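Local coordinates for protein inositol-1,4,5-trisphosphate 5-phosphatase 1 (Schizosaccharomyces pombe, PDB 1I9Z) that removes the 5-phosphate from inositol phosphates and phosphoinositides, using magnesium as cofactor, and so sets phosphatidylinositol 4,5-bisphosphate levels in membrane trafficking and signalling, at residues A[133-138]-A[181-186]; A[146-151]-A[163-168]; A[175-180]-A[208-213]; A[250-255]-A[282-287]. All coordinates share one frame; numbering follows the deposited sequence.

Contact 1 of 4, residues A[133-138]-A[181-186]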
# COMPACT_ATOMS: atom_id res chain seq x y z
N THR A 133 7.98 -2.06 11.07
CA THR A 133 8.72 -3.31 11.21
C THR A 133 9.14 -3.84 9.83
O THR A 133 8.83 -3.24 8.78
CB THR A 133 7.87 -4.36 11.99
OG1 THR A 133 8.71 -5.47 12.36
CG2 THR A 133 6.70 -4.85 11.12
N VAL A 134 9.90 -4.93 9.81
CA VAL A 134 10.32 -5.48 8.52
C VAL A 134 10.27 -6.99 8.66
O VAL A 134 10.26 -7.49 9.80
CB VAL A 134 11.81 -5.11 8.18
CG1 VAL A 134 11.94 -3.59 8.10
CG2 VAL A 134 12.81 -5.77 9.21
N LYS A 135 10.28 -7.69 7.54
CA LYS A 135 10.36 -9.16 7.61
C LYS A 135 11.03 -9.67 6.35
O LYS A 135 10.55 -9.41 5.21
CB LYS A 135 8.97 -9.80 7.74
CG LYS A 135 9.02 -11.36 7.74
CD LYS A 135 9.64 -11.89 9.02
CE LYS A 135 9.72 -13.44 8.96
NZ LYS A 135 10.38 -14.03 10.21
N LYS A 136 12.13 -10.39 6.52
CA LYS A 136 12.79 -10.97 5.37
C LYS A 136 12.05 -12.25 4.97
O LYS A 136 11.36 -12.93 5.79
CB LYS A 136 14.28 -11.29 5.68
CG LYS A 136 14.48 -12.46 6.61
CD LYS A 136 15.95 -12.53 7.15
CE LYS A 136 16.99 -12.82 6.03
NZ LYS A 136 16.82 -14.18 5.34
N THR A 137 12.17 -12.60 3.69
CA THR A 137 11.55 -13.80 3.17
C THR A 137 12.57 -14.91 3.41
O THR A 137 13.82 -14.65 3.48
CB THR A 137 11.40 -13.73 1.65
OG1 THR A 137 12.72 -13.74 1.08
CG2 THR A 137 10.76 -12.47 1.23
N GLY A 138 12.05 -16.13 3.49
CA GLY A 138 12.88 -17.27 3.72
C GLY A 138 13.01 -18.25 2.57
O GLY A 138 13.78 -18.04 1.61
N TYR A 181 4.51 -14.61 0.54
CA TYR A 181 3.34 -13.94 1.03
C TYR A 181 3.00 -14.46 2.41
O TYR A 181 2.78 -13.69 3.37
CB TYR A 181 2.12 -14.22 0.11
CG TYR A 181 0.82 -13.86 0.78
CD1 TYR A 181 0.41 -12.55 0.88
CD2 TYR A 181 0.10 -14.83 1.51
CE1 TYR A 181 -0.68 -12.19 1.69
CE2 TYR A 181 -0.95 -14.50 2.32
CZ TYR A 181 -1.34 -13.17 2.41
OH TYR A 181 -2.30 -12.79 3.27
N ARG A 182 2.94 -15.79 2.54
CA ARG A 182 2.55 -16.35 3.82
C ARG A 182 3.53 -16.02 4.93
O ARG A 182 3.12 -15.75 6.05
CB ARG A 182 2.40 -17.87 3.72
CG ARG A 182 1.29 -18.28 2.75
CD ARG A 182 1.07 -19.83 2.90
NE ARG A 182 1.37 -20.56 1.68
CZ ARG A 182 2.58 -20.90 1.30
NH1 ARG A 182 3.60 -20.55 2.05
NH2 ARG A 182 2.80 -21.57 0.21
N THR A 183 4.81 -16.04 4.59
CA THR A 183 5.92 -15.77 5.52
C THR A 183 5.81 -14.36 6.05
O THR A 183 5.96 -14.10 7.27
CB THR A 183 7.28 -15.98 4.80
OG1 THR A 183 7.42 -17.37 4.44
CG2 THR A 183 8.51 -15.62 5.73
N ILE A 184 5.53 -13.42 5.16
CA ILE A 184 5.40 -12.04 5.57
C ILE A 184 4.12 -11.76 6.30
O ILE A 184 4.09 -11.01 7.29
CB ILE A 184 5.51 -11.09 4.31
CG1 ILE A 184 6.90 -11.21 3.71
CG2 ILE A 184 5.09 -9.65 4.72
CD1 ILE A 184 7.02 -10.63 2.22
N ALA A 185 3.00 -12.31 5.83
CA ALA A 185 1.71 -12.04 6.49
C ALA A 185 1.73 -12.61 7.94
O ALA A 185 1.17 -12.02 8.87
CB ALA A 185 0.59 -12.68 5.69
N SER A 186 2.38 -13.75 8.13
CA SER A 186 2.48 -14.31 9.50
C SER A 186 3.63 -13.67 10.27
O SER A 186 3.58 -13.54 11.50
CB SER A 186 2.76 -15.81 9.48
OG SER A 186 1.84 -16.50 8.63
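Thr183, on the helix, sets its methyl CG2 against the main chain where strand 133-136 runs out into a loop, and four of the six contacts between the segments fall on that one carbon. CG2 lies 3.9 Å from Lys136 O and 4.2 Å from Gly138 N, so a methyl covers backbone polar atoms without bonding to them. Rotation about CA-CB settles this: CG2 stands anti to the backbone N (chi1 -65° for OG1), which sends the hydroxyl back along the helix to bond His179 O. Threonine suits the place because its two branches do both jobs.

The aliphatic chain of Lys135 crosses Thr183 at about a right angle, its CE 4.1 Å from Thr183 CG2, while CG passes 4.3 Å from Ile184 CA. The methylenes thus serve as apolar surface at the exposed margin. In the DNase I-like fold of this catalytic domain, helices pack on the outer faces of two beta sheets, and here helix 174-187 meets the edge strand 127-136, the axes 8.4 Å apart at closest approach and running at 150° to each other.

On the inner side, Thr137 CG2 approaches Ile184 CD1 at 4.3 Å; the buried isoleucine also packs on Ala148 and Trp204. Hydrogen bonds are absent between the two segments: Lys135 pairs its backbone with Ala148 of the next strand, and Ser186 OG bonds Arg182 O within the helix.

Contact 2 of 4, residues A[146-151]-A[163-168]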
# COMPACT_ATOMS: atom_id res chain seq x y z
N LYS A 146 15.37 -10.36 -0.25
CA LYS A 146 13.91 -10.13 -0.42
C LYS A 146 13.19 -9.98 0.91
O LYS A 146 13.66 -10.45 1.96
CB LYS A 146 13.29 -11.24 -1.25
CG LYS A 146 14.01 -11.43 -2.61
CD LYS A 146 13.92 -10.17 -3.50
CE LYS A 146 14.26 -10.52 -4.98
NZ LYS A 146 15.64 -11.13 -5.10
N GLY A 147 12.04 -9.33 0.86
CA GLY A 147 11.29 -9.13 2.09
C GLY A 147 10.32 -8.00 2.06
O GLY A 147 9.96 -7.47 0.98
N ALA A 148 9.90 -7.59 3.25
CA ALA A 148 8.91 -6.53 3.38
C ALA A 148 9.23 -5.49 4.40
O ALA A 148 9.90 -5.79 5.40
CB ALA A 148 7.52 -7.16 3.76
N VAL A 149 8.74 -4.27 4.15
CA VAL A 149 8.88 -3.17 5.13
C VAL A 149 7.46 -2.64 5.34
O VAL A 149 6.72 -2.42 4.36
CB VAL A 149 9.75 -2.01 4.57
CG1 VAL A 149 9.83 -0.87 5.60
CG2 VAL A 149 11.15 -2.57 4.27
N ALA A 150 7.08 -2.47 6.60
CA ALA A 150 5.75 -2.00 6.92
C ALA A 150 5.69 -0.87 7.99
O ALA A 150 6.51 -0.84 8.95
CB ALA A 150 4.86 -3.23 7.38
N ILE A 151 4.79 0.08 7.76
CA ILE A 151 4.53 1.15 8.72
C ILE A 151 2.99 1.27 8.86
O ILE A 151 2.26 1.28 7.86
CB ILE A 151 5.12 2.47 8.21
CG1 ILE A 151 6.68 2.33 8.19
CG2 ILE A 151 4.67 3.61 9.15
CD1 ILE A 151 7.40 3.46 7.28
N ILE A 163 2.37 -1.70 3.54
CA ILE A 163 3.43 -2.64 3.38
C ILE A 163 3.99 -2.63 1.98
O ILE A 163 3.22 -2.71 1.02
CB ILE A 163 2.96 -4.09 3.62
CG1 ILE A 163 2.16 -4.16 4.92
CG2 ILE A 163 4.14 -5.06 3.63
CD1 ILE A 163 0.86 -4.82 4.76
N THR A 164 5.32 -2.45 1.84
CA THR A 164 5.90 -2.63 0.51
C THR A 164 6.80 -3.88 0.57
O THR A 164 7.34 -4.24 1.62
CB THR A 164 6.71 -1.38 0.01
OG1 THR A 164 6.99 -1.57 -1.37
CG2 THR A 164 8.08 -1.26 0.79
N SER A 165 6.96 -4.61 -0.55
CA SER A 165 7.77 -5.82 -0.58
C SER A 165 8.48 -6.03 -1.89
O SER A 165 8.15 -5.37 -2.92
CB SER A 165 6.85 -7.09 -0.45
OG SER A 165 6.18 -6.94 0.77
N HIS A 166 9.43 -6.95 -1.84
CA HIS A 166 10.14 -7.39 -3.04
C HIS A 166 10.16 -8.87 -2.84
O HIS A 166 10.83 -9.36 -1.89
CB HIS A 166 11.56 -6.82 -3.03
CG HIS A 166 12.27 -6.92 -4.34
ND1 HIS A 166 11.79 -7.61 -5.44
CD2 HIS A 166 13.50 -6.45 -4.69
CE1 HIS A 166 12.70 -7.57 -6.41
NE2 HIS A 166 13.73 -6.87 -5.97
N LEU A 167 9.39 -9.61 -3.67
CA LEU A 167 9.32 -11.06 -3.49
C LEU A 167 10.20 -11.87 -4.42
O LEU A 167 10.89 -11.33 -5.34
CB LEU A 167 7.83 -11.52 -3.60
CG LEU A 167 6.80 -10.72 -2.81
CD1 LEU A 167 5.39 -11.38 -3.01
CD2 LEU A 167 7.22 -10.63 -1.25
N ALA A 168 10.22 -13.19 -4.20
CA ALA A 168 11.17 -14.03 -4.97
C ALA A 168 11.15 -13.84 -6.47
O ALA A 168 10.05 -13.83 -7.05
CB ALA A 168 10.95 -15.49 -4.67
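Gly147 and His166 begin an antiparallel ladder, the strands of a beta hairpin running 169° to each other with axes 4.7 Å apart. Gly147 with His166 and Val149 with Thr164 are hydrogen-bonded pairs; Ala148-Ser165 between them and Ala150-Ile163 beyond are non-hydrogen-bonded. Val149 N lies 2.9 Å from Thr164 O and Gly147 N 3.0 Å from His166 O. At the backbone angles of Gly147 a side chain would collide with the carbonyl O of Lys146, so glycine suits the place.

On the face that holds Ala148 and Ala150, the small methyls suit the close pairing: Ala150 CB touches Ile163 CG1 at 3.8 Å, and Ala148 CB lies 3.3 Å from Ser165 OG, which accepts from Trp204 NE1. The opposite face carries Val149, Thr164 and His166. Beyond the strand end Lys146 folds back, bent at chi2 (-62°) and chi4, and lays CE over one face of the imidazole, 3.8 Å from the ring centroid, a CH-pi contact. An alanine in place of His166 would probably strip the lysine methylenes of their flat support and leave Glu64 without its weak bond from NE2.

The His166 side chain comes within about 6 Å of the calcium ion and about 7 Å of the inositol bisphosphate. With the lysine methylenes over one face and a weak bond from NE2 to Glu64, the ring is limited in how it can turn, close to the active site.

Contact 3 of 4, residues A[175-180]-A[208-213]. With 2IP (D-myo-inositol-1,4-bisphosphate), chain C.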
# COMPACT_ATOMS: atom_id res chain seq x y z
N ASP A 175 5.24 -20.64 -6.74
CA ASP A 175 4.98 -21.26 -5.41
C ASP A 175 5.88 -20.57 -4.35
O ASP A 175 5.50 -20.39 -3.19
CB ASP A 175 5.33 -22.75 -5.38
CG ASP A 175 4.37 -23.59 -6.19
OD1 ASP A 175 3.20 -23.20 -6.36
OD2 ASP A 175 4.79 -24.69 -6.62
N GLU A 176 7.08 -20.20 -4.75
CA GLU A 176 7.96 -19.53 -3.78
C GLU A 176 7.41 -18.12 -3.46
O GLU A 176 7.48 -17.68 -2.31
CB GLU A 176 9.38 -19.45 -4.32
CG GLU A 176 10.35 -18.88 -3.24
CD GLU A 176 11.80 -18.76 -3.71
OE1 GLU A 176 12.13 -19.20 -4.85
OE2 GLU A 176 12.60 -18.20 -2.90
N ARG A 177 6.89 -17.38 -4.45
CA ARG A 177 6.29 -16.09 -4.12
C ARG A 177 5.08 -16.31 -3.19
O ARG A 177 4.81 -15.52 -2.27
CB ARG A 177 5.81 -15.38 -5.42
CG ARG A 177 7.01 -14.95 -6.28
CD ARG A 177 6.55 -14.19 -7.51
NE ARG A 177 6.37 -15.06 -8.71
CZ ARG A 177 7.40 -15.49 -9.48
NH1 ARG A 177 7.18 -16.23 -10.58
NH2 ARG A 177 8.66 -15.27 -9.12
N ASP A 178 4.30 -17.35 -3.43
CA ASP A 178 3.13 -17.52 -2.53
C ASP A 178 3.62 -17.78 -1.08
O ASP A 178 3.04 -17.33 -0.11
CB ASP A 178 2.28 -18.73 -2.97
CG ASP A 178 1.52 -18.49 -4.25
OD1 ASP A 178 0.85 -19.49 -4.69
OD2 ASP A 178 1.55 -17.35 -4.85
N HIS A 179 4.71 -18.53 -0.98
CA HIS A 179 5.30 -18.86 0.30
C HIS A 179 5.79 -17.55 0.95
O HIS A 179 5.72 -17.37 2.19
CB HIS A 179 6.48 -19.78 0.08
CG HIS A 179 7.33 -19.94 1.30
ND1 HIS A 179 8.60 -19.42 1.41
CD2 HIS A 179 7.07 -20.56 2.47
CE1 HIS A 179 9.11 -19.74 2.60
NE2 HIS A 179 8.19 -20.43 3.26
N ASP A 180 6.33 -16.65 0.13
CA ASP A 180 6.82 -15.37 0.66
C ASP A 180 5.65 -14.57 1.22
O ASP A 180 5.76 -13.89 2.25
CB ASP A 180 7.51 -14.53 -0.45
CG ASP A 180 8.87 -15.05 -0.81
OD1 ASP A 180 9.40 -15.92 -0.11
OD2 ASP A 180 9.44 -14.61 -1.85
N PHE A 208 6.15 -7.70 -6.59
CA PHE A 208 5.78 -9.04 -6.12
C PHE A 208 6.39 -10.11 -7.03
O PHE A 208 6.38 -11.29 -6.70
CB PHE A 208 4.23 -9.21 -6.03
CG PHE A 208 3.56 -8.30 -5.04
CD1 PHE A 208 4.28 -7.69 -4.00
CD2 PHE A 208 2.16 -8.13 -5.08
CE1 PHE A 208 3.63 -6.96 -3.02
CE2 PHE A 208 1.50 -7.41 -4.12
CZ PHE A 208 2.23 -6.82 -3.07
N ASN A 209 6.86 -9.70 -8.22
CA ASN A 209 7.57 -10.59 -9.11
C ASN A 209 6.79 -11.65 -9.84
O ASN A 209 7.38 -12.48 -10.51
CB ASN A 209 8.80 -11.25 -8.43
CG ASN A 209 10.18 -10.69 -8.94
OD1 ASN A 209 10.36 -10.46 -10.13
ND2 ASN A 209 11.13 -10.42 -8.01
N TYR A 210 5.46 -11.60 -9.73
CA TYR A 210 4.63 -12.56 -10.45
C TYR A 210 4.70 -12.25 -11.93
O TYR A 210 4.75 -11.05 -12.35
CB TYR A 210 3.21 -12.52 -9.96
CG TYR A 210 3.04 -13.18 -8.58
CD1 TYR A 210 3.12 -12.42 -7.41
CD2 TYR A 210 2.76 -14.55 -8.47
CE1 TYR A 210 2.91 -12.99 -6.15
CE2 TYR A 210 2.57 -15.13 -7.21
CZ TYR A 210 2.65 -14.31 -6.05
OH TYR A 210 2.45 -14.88 -4.84
N ARG A 211 4.64 -13.32 -12.72
CA ARG A 211 4.91 -13.21 -14.19
C ARG A 211 3.72 -13.62 -15.08
O ARG A 211 2.66 -14.08 -14.59
CB ARG A 211 6.11 -14.10 -14.55
CG ARG A 211 7.39 -13.87 -13.69
CD ARG A 211 7.87 -12.41 -13.74
NE ARG A 211 9.00 -12.21 -12.83
CZ ARG A 211 10.28 -12.42 -13.16
NH1 ARG A 211 10.58 -12.82 -14.40
NH2 ARG A 211 11.25 -12.28 -12.23
N ILE A 212 3.88 -13.34 -16.39
CA ILE A 212 2.82 -13.77 -17.35
C ILE A 212 3.36 -15.10 -17.88
O ILE A 212 4.47 -15.17 -18.45
CB ILE A 212 2.69 -12.74 -18.49
CG1 ILE A 212 2.15 -11.42 -17.91
CG2 ILE A 212 1.75 -13.27 -19.60
CD1 ILE A 212 2.26 -10.32 -18.96
N SER A 213 2.56 -16.19 -17.76
CA SER A 213 3.05 -17.49 -18.15
C SER A 213 2.96 -17.82 -19.65
O SER A 213 2.36 -18.86 -20.04
CB SER A 213 2.31 -18.59 -17.31
OG SER A 213 2.24 -18.16 -15.94
C1 2IP C . 15.28 -15.33 -13.49
C2 2IP C . 16.45 -14.67 -12.72
C3 2IP C . 16.84 -13.29 -13.33
C4 2IP C . 15.65 -12.30 -13.46
C5 2IP C . 14.59 -12.98 -14.36
C6 2IP C . 14.09 -14.33 -13.76
O1 2IP C . 15.22 -16.56 -14.16
O2 2IP C . 16.13 -14.44 -11.37
O3 2IP C . 17.80 -12.66 -12.53
O4 2IP C . 16.13 -11.06 -14.07
O5 2IP C . 13.46 -12.12 -14.52
O6 2IP C . 13.17 -14.76 -14.75
P4 2IP C . 16.16 -9.67 -13.33
O41 2IP C . 14.72 -9.44 -12.75
O42 2IP C . 16.51 -8.61 -14.28
O43 2IP C . 17.25 -9.89 -12.26
P1 2IP C . 14.56 -17.88 -13.85
O11 2IP C . 15.71 -18.89 -14.02
O12 2IP C . 13.90 -18.10 -12.51
O13 2IP C . 13.60 -18.10 -15.03
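Arg177 extends from helix 174-187 across the ring of Tyr210, which lies in the loop carrying Arg211 to the inositol phosphate pocket of this DNase I-like domain. Its CD sits over the centre of one ring face, 3.7 Å from the centroid, a CH-pi contact; CB covers the hydroxyl end, 3.4 Å from Tyr210 CZ. The bend at chi3 (-93°) then turns the guanidinium so that Asn209 O lies over the middle of its flat face, too poorly angled for a hydrogen bond. The group bonds Ala168 O, Gly170 O and Gln236, so this buried charge ties the helix to the loop after strand 158-166 and to the start of helix 236-242.

Asp178 meets the same ring at its edge. Tyr210 OH donates to Asp178 OD2 at 2.6 Å, on the anti lone pair, with the carboxylate turned 37° from the ring. Tyrosine suits the site, offering a face to an arginine chain and a hydroxyl to an acid.

Arg211 crosses Arg177 at about a right angle, their guanidinium planes only 18° apart. It grips Asn209 side-on, NE to the backbone O and NH2 to OD1, each oxygen met from above its carbonyl plane; Asn209 ND2 in turn bonds Leu167 O. So braced, Arg211 donates from NH1 to 2IP O5 at 3.0 Å and 2IP O6 at 3.3 Å, and weakly from NH2 to 2IP O5.

Contact 4 of 4, residues A[250-255]-A[282-287]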
# COMPACT_ATOMS: atom_id res chain seq x y z
N PHE A 250 -7.84 -9.20 -0.49
CA PHE A 250 -7.27 -8.02 -1.12
C PHE A 250 -7.84 -7.86 -2.53
O PHE A 250 -8.13 -8.85 -3.22
CB PHE A 250 -5.74 -8.12 -1.31
CG PHE A 250 -4.97 -7.82 -0.07
CD1 PHE A 250 -4.82 -8.82 0.92
CD2 PHE A 250 -4.44 -6.51 0.14
CE1 PHE A 250 -4.14 -8.53 2.12
CE2 PHE A 250 -3.74 -6.19 1.33
CZ PHE A 250 -3.59 -7.19 2.31
N SER A 251 -7.98 -6.62 -2.97
CA SER A 251 -8.47 -6.35 -4.30
C SER A 251 -7.42 -5.61 -5.09
O SER A 251 -6.51 -5.01 -4.49
CB SER A 251 -9.75 -5.48 -4.24
OG SER A 251 -10.80 -6.22 -3.59
N GLU A 252 -7.53 -5.71 -6.42
CA GLU A 252 -6.65 -4.97 -7.31
C GLU A 252 -7.57 -4.33 -8.33
O GLU A 252 -8.56 -4.99 -8.75
CB GLU A 252 -5.67 -5.90 -8.04
CG GLU A 252 -4.65 -5.13 -8.89
CD GLU A 252 -3.68 -6.03 -9.60
OE1 GLU A 252 -4.07 -7.15 -10.05
OE2 GLU A 252 -2.52 -5.60 -9.79
N LEU A 253 -7.33 -3.07 -8.67
CA LEU A 253 -8.12 -2.45 -9.72
C LEU A 253 -7.68 -3.14 -11.01
O LEU A 253 -6.61 -3.72 -11.09
CB LEU A 253 -7.78 -0.95 -9.87
CG LEU A 253 -8.85 0.05 -9.49
CD1 LEU A 253 -9.72 -0.51 -8.44
CD2 LEU A 253 -8.27 1.43 -9.19
N PRO A 254 -8.55 -3.09 -12.04
CA PRO A 254 -8.25 -3.69 -13.34
C PRO A 254 -6.98 -2.98 -13.87
O PRO A 254 -6.84 -1.75 -13.70
CB PRO A 254 -9.45 -3.27 -14.22
CG PRO A 254 -10.61 -3.22 -13.24
CD PRO A 254 -9.95 -2.57 -11.97
N ILE A 255 -6.09 -3.75 -14.49
CA ILE A 255 -4.85 -3.20 -15.05
C ILE A 255 -5.08 -2.79 -16.48
O ILE A 255 -5.51 -3.63 -17.32
CB ILE A 255 -3.72 -4.26 -14.96
CG1 ILE A 255 -3.38 -4.50 -13.48
CG2 ILE A 255 -2.49 -3.85 -15.79
CD1 ILE A 255 -2.48 -5.70 -13.31
N THR A 282 5.14 -7.19 -12.88
CA THR A 282 5.83 -7.53 -11.62
C THR A 282 5.43 -6.57 -10.49
O THR A 282 5.44 -6.96 -9.33
CB THR A 282 7.38 -7.40 -11.75
OG1 THR A 282 7.73 -6.20 -12.45
CG2 THR A 282 7.93 -8.55 -12.51
N ASP A 283 5.08 -5.33 -10.85
CA ASP A 283 4.80 -4.24 -9.85
C ASP A 283 3.31 -4.07 -9.63
O ASP A 283 2.60 -3.80 -10.57
CB ASP A 283 5.43 -2.96 -10.40
CG ASP A 283 6.90 -3.21 -10.71
OD1 ASP A 283 7.70 -3.28 -9.74
OD2 ASP A 283 7.27 -3.48 -11.91
N ARG A 284 2.88 -4.22 -8.38
CA ARG A 284 1.41 -4.24 -8.11
C ARG A 284 1.06 -3.52 -6.85
O ARG A 284 1.90 -3.38 -5.93
CB ARG A 284 0.97 -5.72 -8.00
CG ARG A 284 1.52 -6.61 -9.15
CD ARG A 284 0.77 -6.40 -10.46
NE ARG A 284 -0.50 -7.13 -10.60
CZ ARG A 284 -0.59 -8.36 -11.14
NH1 ARG A 284 -1.77 -8.95 -11.23
NH2 ARG A 284 0.50 -9.02 -11.59
N ILE A 285 -0.17 -3.03 -6.79
CA ILE A 285 -0.67 -2.39 -5.55
C ILE A 285 -2.01 -3.04 -5.27
O ILE A 285 -2.87 -3.02 -6.15
CB ILE A 285 -0.81 -0.88 -5.73
CG1 ILE A 285 0.58 -0.28 -5.98
CG2 ILE A 285 -1.40 -0.18 -4.49
CD1 ILE A 285 0.44 1.22 -6.59
N LEU A 286 -2.16 -3.63 -4.09
CA LEU A 286 -3.38 -4.33 -3.65
C LEU A 286 -3.89 -3.70 -2.35
O LEU A 286 -3.06 -3.18 -1.57
CB LEU A 286 -3.07 -5.81 -3.33
CG LEU A 286 -2.34 -6.54 -4.46
CD1 LEU A 286 -2.04 -7.96 -3.91
CD2 LEU A 286 -3.16 -6.59 -5.78
N TYR A 287 -5.22 -3.72 -2.09
CA TYR A 287 -5.69 -3.09 -0.86
C TYR A 287 -6.74 -3.97 -0.22
O TYR A 287 -7.42 -4.79 -0.89
CB TYR A 287 -6.27 -1.68 -1.13
CG TYR A 287 -7.58 -1.69 -1.95
CD1 TYR A 287 -8.82 -1.72 -1.31
CD2 TYR A 287 -7.54 -1.69 -3.33
CE1 TYR A 287 -10.02 -1.75 -2.07
CE2 TYR A 287 -8.72 -1.73 -4.09
CZ TYR A 287 -9.96 -1.76 -3.43
OH TYR A 287 -11.12 -1.83 -4.17
O HOH W 1 -4.80 -1.78 -7.63
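Strand 283-288 is the outermost strand of its five-stranded sheet, and Ser251 of the loop 250-255 joins it through a single antiparallel bridge to Tyr287. Ser251 N donates to Tyr287 O at 2.8 Å and Tyr287 N returns a bond to Ser251 O at 3.0 Å. Further along, a water accepts from Leu253 N and donates to Ile285 O, spanning the two segments where they part.

The main polar link is the salt bridge of Glu252 with Arg284. Two nitrogens take the carboxylate side-on: Arg284 NE reaches Glu252 OE2 at 2.7 Å and NH1 reaches OE1 at 3.1 Å, both on syn lone pairs, with the two planes 8° apart. Glutamate has the length for this, its chain extended with CG anti to the backbone N (chi1 -175°), whereas Arg284 bends at chi2 and chi3 and crosses the glutamate at about a right angle. Asp235 gives NH1 a second acid and Tyr296 OH bonds OE2, so both charges have further partners. A glutamine in place of Glu252 would probably lose the salt bridge and one of the two acceptors, leaving Arg284 to lean on Asp235.

Apolar groups close round it. Ile255 CD1 covers one face of the guanidinium, 3.6 Å from Arg284 NE, and Leu286 CD2 packs 3.4 Å from Glu252 CB. Phe250 CD2 touches Leu286 CB at 3.8 Å, while Ser251 CB lies over the ring of Tyr287, which flanks the bridge. The loop is thus fastened to the edge strand of one of the two sheets of the DNase I-like fold.

In the fold
Contacts 1, 2 and 4 all reach the five-stranded sheet 127-136, 147-155, 158-166, 201-205, 283-288: contacts 1 and 4 lie at its two edges, their centres about 19 Å apart, and contact 2 joins its second and third strands. Contacts 1 and 2, centres about 8 Å apart, share backbone bonds between strands 127-136 and 147-155. Along the chain contact 2 falls between the two segments of contact 1, contact 3 alternates with contact 1 through helix 174-187, and contact 4 comes last. Contact 3, touching the other three, carries this framework to the ligand: Asn209 meets Leu167 and Thr282, linking the end of strand 158-166 and the start of strand 283-288 to the loop that holds Arg211.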